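PDB 3HE1: major exported Hcp3 protein from Pseudomonas aeruginosa, which is a secreted protein of the Hcp family that assembles as a six-subunit ring and probably stacks into the tube of a type VI secretion system. Local coordinates for residues His87-Phe96 with His162-Ile173; Lys35-Ala43 with Asp97-Ala106. All blocks are in the same frame, centred on the assembly; numbering follows the deposited sequence.

Contact 1 (His87-Phe96 with His162-Ile173); sequences HKPVVITKVF and HLEDVHFTYRKI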
# COMPACT_ATOMS: atom_id res chain seq x y z
N HIS A 87 20.68 14.17 14.67
CA HIS A 87 20.83 13.77 13.28
C HIS A 87 20.49 12.30 13.06
O HIS A 87 20.65 11.48 13.97
CB HIS A 87 22.23 14.07 12.76
CG HIS A 87 22.55 15.52 12.73
ND1 HIS A 87 22.99 16.17 11.60
CD2 HIS A 87 22.49 16.46 13.70
CE1 HIS A 87 23.20 17.44 11.87
NE2 HIS A 87 22.90 17.65 13.14
N LYS A 88 20.00 12.00 11.85
CA LYS A 88 19.75 10.63 11.40
C LYS A 88 20.73 10.27 10.30
O LYS A 88 21.20 11.15 9.58
CB LYS A 88 18.33 10.48 10.87
CG LYS A 88 17.27 10.79 11.89
CD LYS A 88 17.62 10.17 13.21
CE LYS A 88 16.47 10.28 14.19
NZ LYS A 88 16.93 10.08 15.60
N PRO A 89 21.04 8.96 10.15
CA PRO A 89 22.08 8.57 9.18
C PRO A 89 21.73 9.03 7.79
O PRO A 89 20.54 9.12 7.48
CB PRO A 89 22.05 7.04 9.25
CG PRO A 89 21.52 6.73 10.61
CD PRO A 89 20.50 7.81 10.88
N VAL A 90 22.73 9.33 6.97
CA VAL A 90 22.45 9.68 5.58
C VAL A 90 22.29 8.41 4.78
O VAL A 90 23.01 7.44 4.99
CB VAL A 90 23.53 10.59 4.96
CG1 VAL A 90 23.25 10.82 3.47
CG2 VAL A 90 23.59 11.91 5.70
N VAL A 91 21.31 8.41 3.87
CA VAL A 91 20.93 7.19 3.18
C VAL A 91 20.88 7.38 1.68
O VAL A 91 20.00 8.05 1.16
CB VAL A 91 19.55 6.73 3.64
CG1 VAL A 91 19.31 5.29 3.23
CG2 VAL A 91 19.42 6.89 5.15
N ILE A 92 21.83 6.80 0.97
CA ILE A 92 21.81 6.91 -0.48
C ILE A 92 21.45 5.58 -1.14
O ILE A 92 21.35 4.55 -0.48
CB ILE A 92 23.13 7.52 -1.06
CG1 ILE A 92 24.33 6.60 -0.80
CG2 ILE A 92 23.40 8.85 -0.43
CD1 ILE A 92 24.62 5.60 -1.93
N THR A 93 21.23 5.61 -2.44
CA THR A 93 20.94 4.41 -3.20
C THR A 93 21.72 4.49 -4.49
O THR A 93 21.81 5.55 -5.10
CB THR A 93 19.43 4.24 -3.50
OG1 THR A 93 18.70 4.09 -2.28
CG2 THR A 93 19.18 3.02 -4.37
N LYS A 94 22.29 3.36 -4.90
CA LYS A 94 23.05 3.27 -6.13
C LYS A 94 22.69 1.94 -6.80
O LYS A 94 21.81 1.23 -6.31
CB LYS A 94 24.54 3.34 -5.80
CG LYS A 94 24.89 2.77 -4.43
CD LYS A 94 26.36 2.96 -4.06
CE LYS A 94 27.34 2.37 -5.11
NZ LYS A 94 27.28 0.88 -5.27
N VAL A 95 23.33 1.62 -7.93
CA VAL A 95 23.25 0.28 -8.51
C VAL A 95 24.56 -0.48 -8.20
O VAL A 95 25.54 0.13 -7.77
CB VAL A 95 23.05 0.33 -10.04
CG1 VAL A 95 21.60 0.62 -10.41
CG2 VAL A 95 23.96 1.37 -10.64
N PHE A 96 24.58 -1.80 -8.39
CA PHE A 96 25.81 -2.59 -8.17
C PHE A 96 26.90 -2.01 -9.07
O PHE A 96 26.62 -1.65 -10.22
CB PHE A 96 25.60 -4.07 -8.55
CG PHE A 96 24.76 -4.88 -7.57
CD1 PHE A 96 23.61 -4.38 -7.01
CD2 PHE A 96 25.12 -6.19 -7.27
CE1 PHE A 96 22.86 -5.14 -6.15
CE2 PHE A 96 24.37 -6.95 -6.40
CZ PHE A 96 23.24 -6.43 -5.84
N HIS A 162 19.46 -3.81 -10.51
CA HIS A 162 20.35 -4.23 -9.43
C HIS A 162 20.67 -3.03 -8.54
O HIS A 162 21.33 -2.08 -8.97
CB HIS A 162 21.62 -4.88 -9.99
CG HIS A 162 21.37 -5.95 -11.02
ND1 HIS A 162 22.32 -6.33 -11.94
CD2 HIS A 162 20.27 -6.70 -11.28
CE1 HIS A 162 21.82 -7.28 -12.72
NE2 HIS A 162 20.58 -7.51 -12.34
N LEU A 163 20.19 -3.09 -7.30
CA LEU A 163 20.21 -1.93 -6.41
C LEU A 163 20.96 -2.13 -5.10
O LEU A 163 21.33 -3.24 -4.74
CB LEU A 163 18.78 -1.46 -6.10
CG LEU A 163 18.00 -0.80 -7.23
CD1 LEU A 163 16.70 -0.27 -6.68
CD2 LEU A 163 18.83 0.31 -7.86
N GLU A 164 21.17 -1.03 -4.39
CA GLU A 164 22.02 -1.06 -3.22
C GLU A 164 21.94 0.26 -2.47
O GLU A 164 22.37 1.30 -2.97
CB GLU A 164 23.45 -1.36 -3.67
CG GLU A 164 24.52 -1.18 -2.63
CD GLU A 164 25.87 -1.70 -3.12
OE1 GLU A 164 26.10 -2.93 -3.00
OE2 GLU A 164 26.68 -0.88 -3.63
N ASP A 165 21.36 0.21 -1.28
CA ASP A 165 21.27 1.37 -0.40
C ASP A 165 22.41 1.35 0.60
O ASP A 165 22.68 0.32 1.20
CB ASP A 165 19.97 1.34 0.41
CG ASP A 165 18.74 1.22 -0.46
OD1 ASP A 165 18.79 1.60 -1.65
OD2 ASP A 165 17.71 0.76 0.07
N VAL A 166 23.04 2.50 0.81
CA VAL A 166 24.10 2.60 1.81
C VAL A 166 23.85 3.72 2.82
O VAL A 166 23.44 4.81 2.44
CB VAL A 166 25.47 2.80 1.15
CG1 VAL A 166 26.56 2.90 2.22
CG2 VAL A 166 25.76 1.67 0.18
N HIS A 167 24.11 3.43 4.10
CA HIS A 167 23.88 4.38 5.19
C HIS A 167 25.15 4.83 5.87
O HIS A 167 25.97 4.00 6.28
CB HIS A 167 22.99 3.77 6.25
CG HIS A 167 21.75 3.16 5.72
ND1 HIS A 167 20.53 3.28 6.33
CD2 HIS A 167 21.54 2.40 4.61
CE1 HIS A 167 19.62 2.62 5.64
NE2 HIS A 167 20.21 2.09 4.58
N PHE A 168 25.29 6.14 6.02
CA PHE A 168 26.44 6.72 6.69
C PHE A 168 26.00 7.50 7.92
O PHE A 168 25.01 8.23 7.89
CB PHE A 168 27.15 7.71 5.77
CG PHE A 168 27.32 7.24 4.35
CD1 PHE A 168 28.55 6.78 3.90
CD2 PHE A 168 26.26 7.32 3.45
CE1 PHE A 168 28.73 6.37 2.57
CE2 PHE A 168 26.42 6.91 2.13
CZ PHE A 168 27.66 6.44 1.69
N THR A 169 26.72 7.33 9.01
CA THR A 169 26.72 8.34 10.04
C THR A 169 27.95 9.21 9.72
O THR A 169 28.64 8.96 8.73
CB THR A 169 26.76 7.75 11.45
OG1 THR A 169 27.99 7.04 11.64
CG2 THR A 169 25.56 6.81 11.64
N TYR A 170 28.18 10.25 10.52
CA TYR A 170 29.22 11.24 10.25
C TYR A 170 29.37 12.19 11.43
O TYR A 170 28.49 12.29 12.28
CB TYR A 170 28.84 12.08 9.03
CG TYR A 170 27.46 12.64 9.17
CD1 TYR A 170 27.22 13.76 9.96
CD2 TYR A 170 26.38 12.04 8.55
CE1 TYR A 170 25.94 14.27 10.11
CE2 TYR A 170 25.11 12.54 8.68
CZ TYR A 170 24.89 13.66 9.46
OH TYR A 170 23.61 14.14 9.59
N ARG A 171 30.49 12.90 11.46
CA ARG A 171 30.74 13.86 12.51
C ARG A 171 30.17 15.22 12.11
O ARG A 171 29.92 16.07 12.95
CB ARG A 171 32.25 13.94 12.78
CG ARG A 171 32.67 15.18 13.56
CD ARG A 171 34.18 15.44 13.49
NE ARG A 171 34.70 15.65 12.13
CZ ARG A 171 35.06 16.83 11.63
NH1 ARG A 171 34.94 17.94 12.35
NH2 ARG A 171 35.55 16.91 10.39
N LYS A 172 29.92 15.41 10.82
CA LYS A 172 29.52 16.71 10.36
C LYS A 172 29.05 16.66 8.93
O LYS A 172 29.53 15.86 8.14
CB LYS A 172 30.69 17.69 10.48
CG LYS A 172 30.41 19.12 10.05
CD LYS A 172 31.65 19.98 10.24
CE LYS A 172 31.46 21.38 9.68
NZ LYS A 172 32.69 22.18 9.84
N ILE A 173 28.13 17.55 8.60
CA ILE A 173 27.54 17.57 7.29
C ILE A 173 27.37 19.01 6.92
O ILE A 173 27.09 19.86 7.77
CB ILE A 173 26.17 16.94 7.35
CG1 ILE A 173 25.45 17.09 6.01
CG2 ILE A 173 25.40 17.59 8.45
CD1 ILE A 173 24.20 16.22 5.89

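Contact 2 (Lys35-Ala43 with Asp97-Ala106); sequences KQGLITAGA and DKASPLLLAA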
# COMPACT_ATOMS: atom_id res chain seq x y z
N LYS A 35 41.51 4.31 4.66
CA LYS A 35 42.28 3.13 4.27
C LYS A 35 42.34 2.93 2.76
O LYS A 35 43.39 2.61 2.22
CB LYS A 35 41.73 1.88 4.95
CG LYS A 35 41.90 1.87 6.46
CD LYS A 35 40.84 2.73 7.16
CE LYS A 35 41.13 2.84 8.64
NZ LYS A 35 39.89 3.03 9.43
N GLN A 36 41.21 3.14 2.09
CA GLN A 36 41.08 2.80 0.68
C GLN A 36 41.32 3.94 -0.31
O GLN A 36 41.37 3.70 -1.52
CB GLN A 36 39.69 2.21 0.43
CG GLN A 36 39.38 0.98 1.25
CD GLN A 36 38.20 0.20 0.70
OE1 GLN A 36 38.22 -0.25 -0.46
NE2 GLN A 36 37.16 0.02 1.52
N GLY A 37 41.47 5.16 0.17
CA GLY A 37 41.64 6.29 -0.73
C GLY A 37 40.31 6.67 -1.37
O GLY A 37 39.27 6.64 -0.70
N LEU A 38 40.33 7.02 -2.65
CA LEU A 38 39.11 7.38 -3.38
C LEU A 38 38.39 6.11 -3.79
O LEU A 38 38.83 5.38 -4.68
CB LEU A 38 39.43 8.26 -4.61
CG LEU A 38 38.24 8.88 -5.35
CD1 LEU A 38 37.33 9.68 -4.43
CD2 LEU A 38 38.69 9.75 -6.52
N ILE A 39 37.27 5.84 -3.12
CA ILE A 39 36.58 4.57 -3.28
C ILE A 39 35.73 4.58 -4.54
O ILE A 39 35.40 3.54 -5.09
CB ILE A 39 35.76 4.22 -2.02
CG1 ILE A 39 36.71 3.73 -0.91
CG2 ILE A 39 34.67 3.18 -2.33
CD1 ILE A 39 36.14 3.83 0.50
N THR A 40 35.42 5.78 -5.02
CA THR A 40 34.54 5.93 -6.17
C THR A 40 35.35 6.14 -7.45
O THR A 40 34.81 6.48 -8.49
CB THR A 40 33.60 7.13 -5.95
OG1 THR A 40 34.39 8.32 -5.87
CG2 THR A 40 32.81 6.96 -4.65
N ALA A 41 36.67 5.93 -7.37
CA ALA A 41 37.57 6.12 -8.51
C ALA A 41 37.29 5.16 -9.67
O ALA A 41 37.34 3.94 -9.50
CB ALA A 41 39.02 5.97 -8.05
N GLY A 42 37.01 5.71 -10.85
CA GLY A 42 36.72 4.88 -12.01
C GLY A 42 35.44 4.07 -11.86
O GLY A 42 35.21 3.10 -12.58
N ALA A 43 34.60 4.50 -10.91
CA ALA A 43 33.38 3.79 -10.57
C ALA A 43 32.14 4.16 -11.40
O ALA A 43 31.16 3.42 -11.39
CB ALA A 43 33.09 3.95 -9.08
N ASP A 97 28.13 -1.92 -8.58
CA ASP A 97 29.22 -1.32 -9.36
C ASP A 97 30.64 -1.64 -8.84
O ASP A 97 30.82 -2.50 -7.99
CB ASP A 97 29.03 0.19 -9.47
CG ASP A 97 29.16 0.90 -8.13
OD1 ASP A 97 29.60 0.25 -7.14
OD2 ASP A 97 28.82 2.11 -8.06
N LYS A 98 31.63 -0.92 -9.37
CA LYS A 98 33.03 -1.11 -8.98
C LYS A 98 33.29 -0.79 -7.50
O LYS A 98 34.10 -1.45 -6.84
CB LYS A 98 33.94 -0.27 -9.87
CG LYS A 98 35.37 -0.10 -9.31
CD LYS A 98 36.25 0.66 -10.32
CE LYS A 98 37.73 0.62 -9.96
NZ LYS A 98 38.56 1.21 -11.05
N ALA A 99 32.60 0.23 -6.99
CA ALA A 99 32.73 0.64 -5.59
C ALA A 99 32.13 -0.37 -4.63
O ALA A 99 32.62 -0.54 -3.52
CB ALA A 99 32.04 2.00 -5.39
N SER A 100 31.06 -1.03 -5.08
CA SER A 100 30.19 -1.81 -4.20
C SER A 100 30.93 -2.80 -3.32
O SER A 100 30.66 -2.88 -2.13
CB SER A 100 29.13 -2.54 -5.02
OG SER A 100 28.30 -1.63 -5.71
N PRO A 101 31.84 -3.59 -3.92
CA PRO A 101 32.58 -4.55 -3.09
C PRO A 101 33.48 -3.80 -2.13
O PRO A 101 33.79 -4.29 -1.04
CB PRO A 101 33.42 -5.34 -4.11
CG PRO A 101 32.74 -5.10 -5.43
CD PRO A 101 32.22 -3.70 -5.34
N LEU A 102 33.87 -2.60 -2.53
CA LEU A 102 34.71 -1.76 -1.69
C LEU A 102 33.92 -1.23 -0.50
O LEU A 102 34.39 -1.31 0.64
CB LEU A 102 35.33 -0.61 -2.51
CG LEU A 102 36.16 -1.08 -3.73
CD1 LEU A 102 36.81 0.08 -4.50
CD2 LEU A 102 37.22 -2.11 -3.33
N LEU A 103 32.72 -0.73 -0.77
CA LEU A 103 31.86 -0.15 0.27
C LEU A 103 31.55 -1.14 1.37
O LEU A 103 31.49 -0.77 2.54
CB LEU A 103 30.56 0.36 -0.33
CG LEU A 103 30.85 1.50 -1.29
CD1 LEU A 103 29.68 1.74 -2.21
CD2 LEU A 103 31.17 2.72 -0.48
N LEU A 104 31.36 -2.40 0.98
CA LEU A 104 31.16 -3.47 1.95
C LEU A 104 32.42 -3.63 2.77
O LEU A 104 32.37 -3.69 4.00
CB LEU A 104 30.79 -4.78 1.26
CG LEU A 104 29.40 -4.69 0.61
CD1 LEU A 104 29.29 -5.53 -0.65
CD2 LEU A 104 28.31 -5.05 1.62
N ALA A 105 33.56 -3.67 2.10
CA ALA A 105 34.81 -3.76 2.84
C ALA A 105 34.79 -2.64 3.87
O ALA A 105 35.00 -2.88 5.06
CB ALA A 105 36.01 -3.62 1.91
N ALA A 106 34.50 -1.43 3.41
CA ALA A 106 34.39 -0.28 4.30
C ALA A 106 33.47 -0.60 5.48
O ALA A 106 33.86 -0.47 6.64
CB ALA A 106 33.88 0.94 3.53
O HOH W 1 28.04 4.05 -10.11

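Contact 1 (His87-Phe96 with His162-Ile173)
Val90 and Phe168, then Ile92 and Val166, form antiparallel hydrogen-bonded pairs, each bonded in both directions through the backbone. Lys94 N to Glu164 O, 2.8 Å, carries the ladder on. Between these rungs lie the non-hydrogen-bonded pairs Val91-His167 and Thr93-Asp165.

Polar side chains meet on both faces of the sheet. Thr93 OG1 donates to Asp165 OD1 at 2.6 Å, from above the carboxylate plane; Tyr148 also reaches this oxygen. On the other face Lys94 NZ forms a salt bridge with Glu164 OE2. The lysine chain bends at chi3 and chi4 (-56° and -65°), bringing NZ to Val95 O of the next residue, 3.1 Å away. His87 ND1 and Tyr170 OH share a hydrogen bond of 2.9 Å at the edge of the imidazole.

Apolar and ring contacts follow. Val91 CG1 sits over the centre of the His167 ring, a CH-pi contact of 3.6 Å to the centroid. Ile92 CG1 meets the edge of Phe168 at CE2. The His162 edge meets the Phe96 face; both rings meet Trp120 of a neighbouring subunit, whose Tyr132 hydrogen-bonds His162 ND1.

The backbone ladder sets the register; one salt bridge and two side-chain hydrogen bonds reinforce it, and the His162-Phe96 end lies at a subunit interface.

Contact 2 (Lys35-Ala43 with Asp97-Ala106)
Leu102 O takes two donors. One is Ala106 N, in the ordinary helical bond of 2.8 Å. The other is Gln36 NE2 at 3.2 Å, whose N-H points almost straight at the oxygen (170°). The donor lies above the carbonyl plane, while the oxygen lies in the plane of the Gln36 amide. Glu111 also accepts from this NE2, so two acceptors fix the rotation of the amide. Its other end, OE1, rests against Leu102 CB and CD2.

Ile39 supplies the apolar part. Its CG2 branch, anti to the backbone N, reaches between Leu102 CB at 3.9 Å and Leu103 CD2 at 4.0 Å. Ala99 CB also touches this methyl group. The side chains of Ile39 and Leu102 run alongside each other, head to tail. Ala43 CB adds a looser contact with Ala99 CB.

Lys98 stretches out fully along the turn at Thr40-Ala43. Its CD passes 3.5 Å from Gly42 O, and its NZ makes a weak bond to Ala41 O.

Beside it, Asp97 OD1 accepts from Ser100 N at 2.8 Å, a capping bond, and Lys94 forms a salt bridge with the same oxygen. A water donates to Asp97 OD2 and, weakly, to Ala43 O.

The segment 35-43 includes a classic bulge at Gln36 and Gly37, opposite strand 27-33, and two overlapping beta turns, type I at Leu38-Ala41 and type II at Thr40-Ala43. Together these features are a bulge and tandem turns packed on an N-terminally capped helix, beside the beta barrel of the Hcp fold.

How the contacts relate
The centres of contacts 1 and 2 lie about 14 Å apart. Their segments alternate along the chain: 35-43, 87-96, 97-106, then 162-173. Strand 86-95 runs almost directly into helix 100-109, so the two contacts join at Phe96-Asp97. They also touch through side chains. Glu164 OE2 and Ser100 OG are 2.7 Å apart, probably a hydrogen bond, and Lys94 CE packs on Leu103 CD1. Contact 1 pairs two strands of the antiparallel sheet. Contact 2 sets the helix against a segment whose short strand 37-38 belongs to that sheet. Both also reach a neighbouring subunit, which ties this part of the fold to the six-chain assembly.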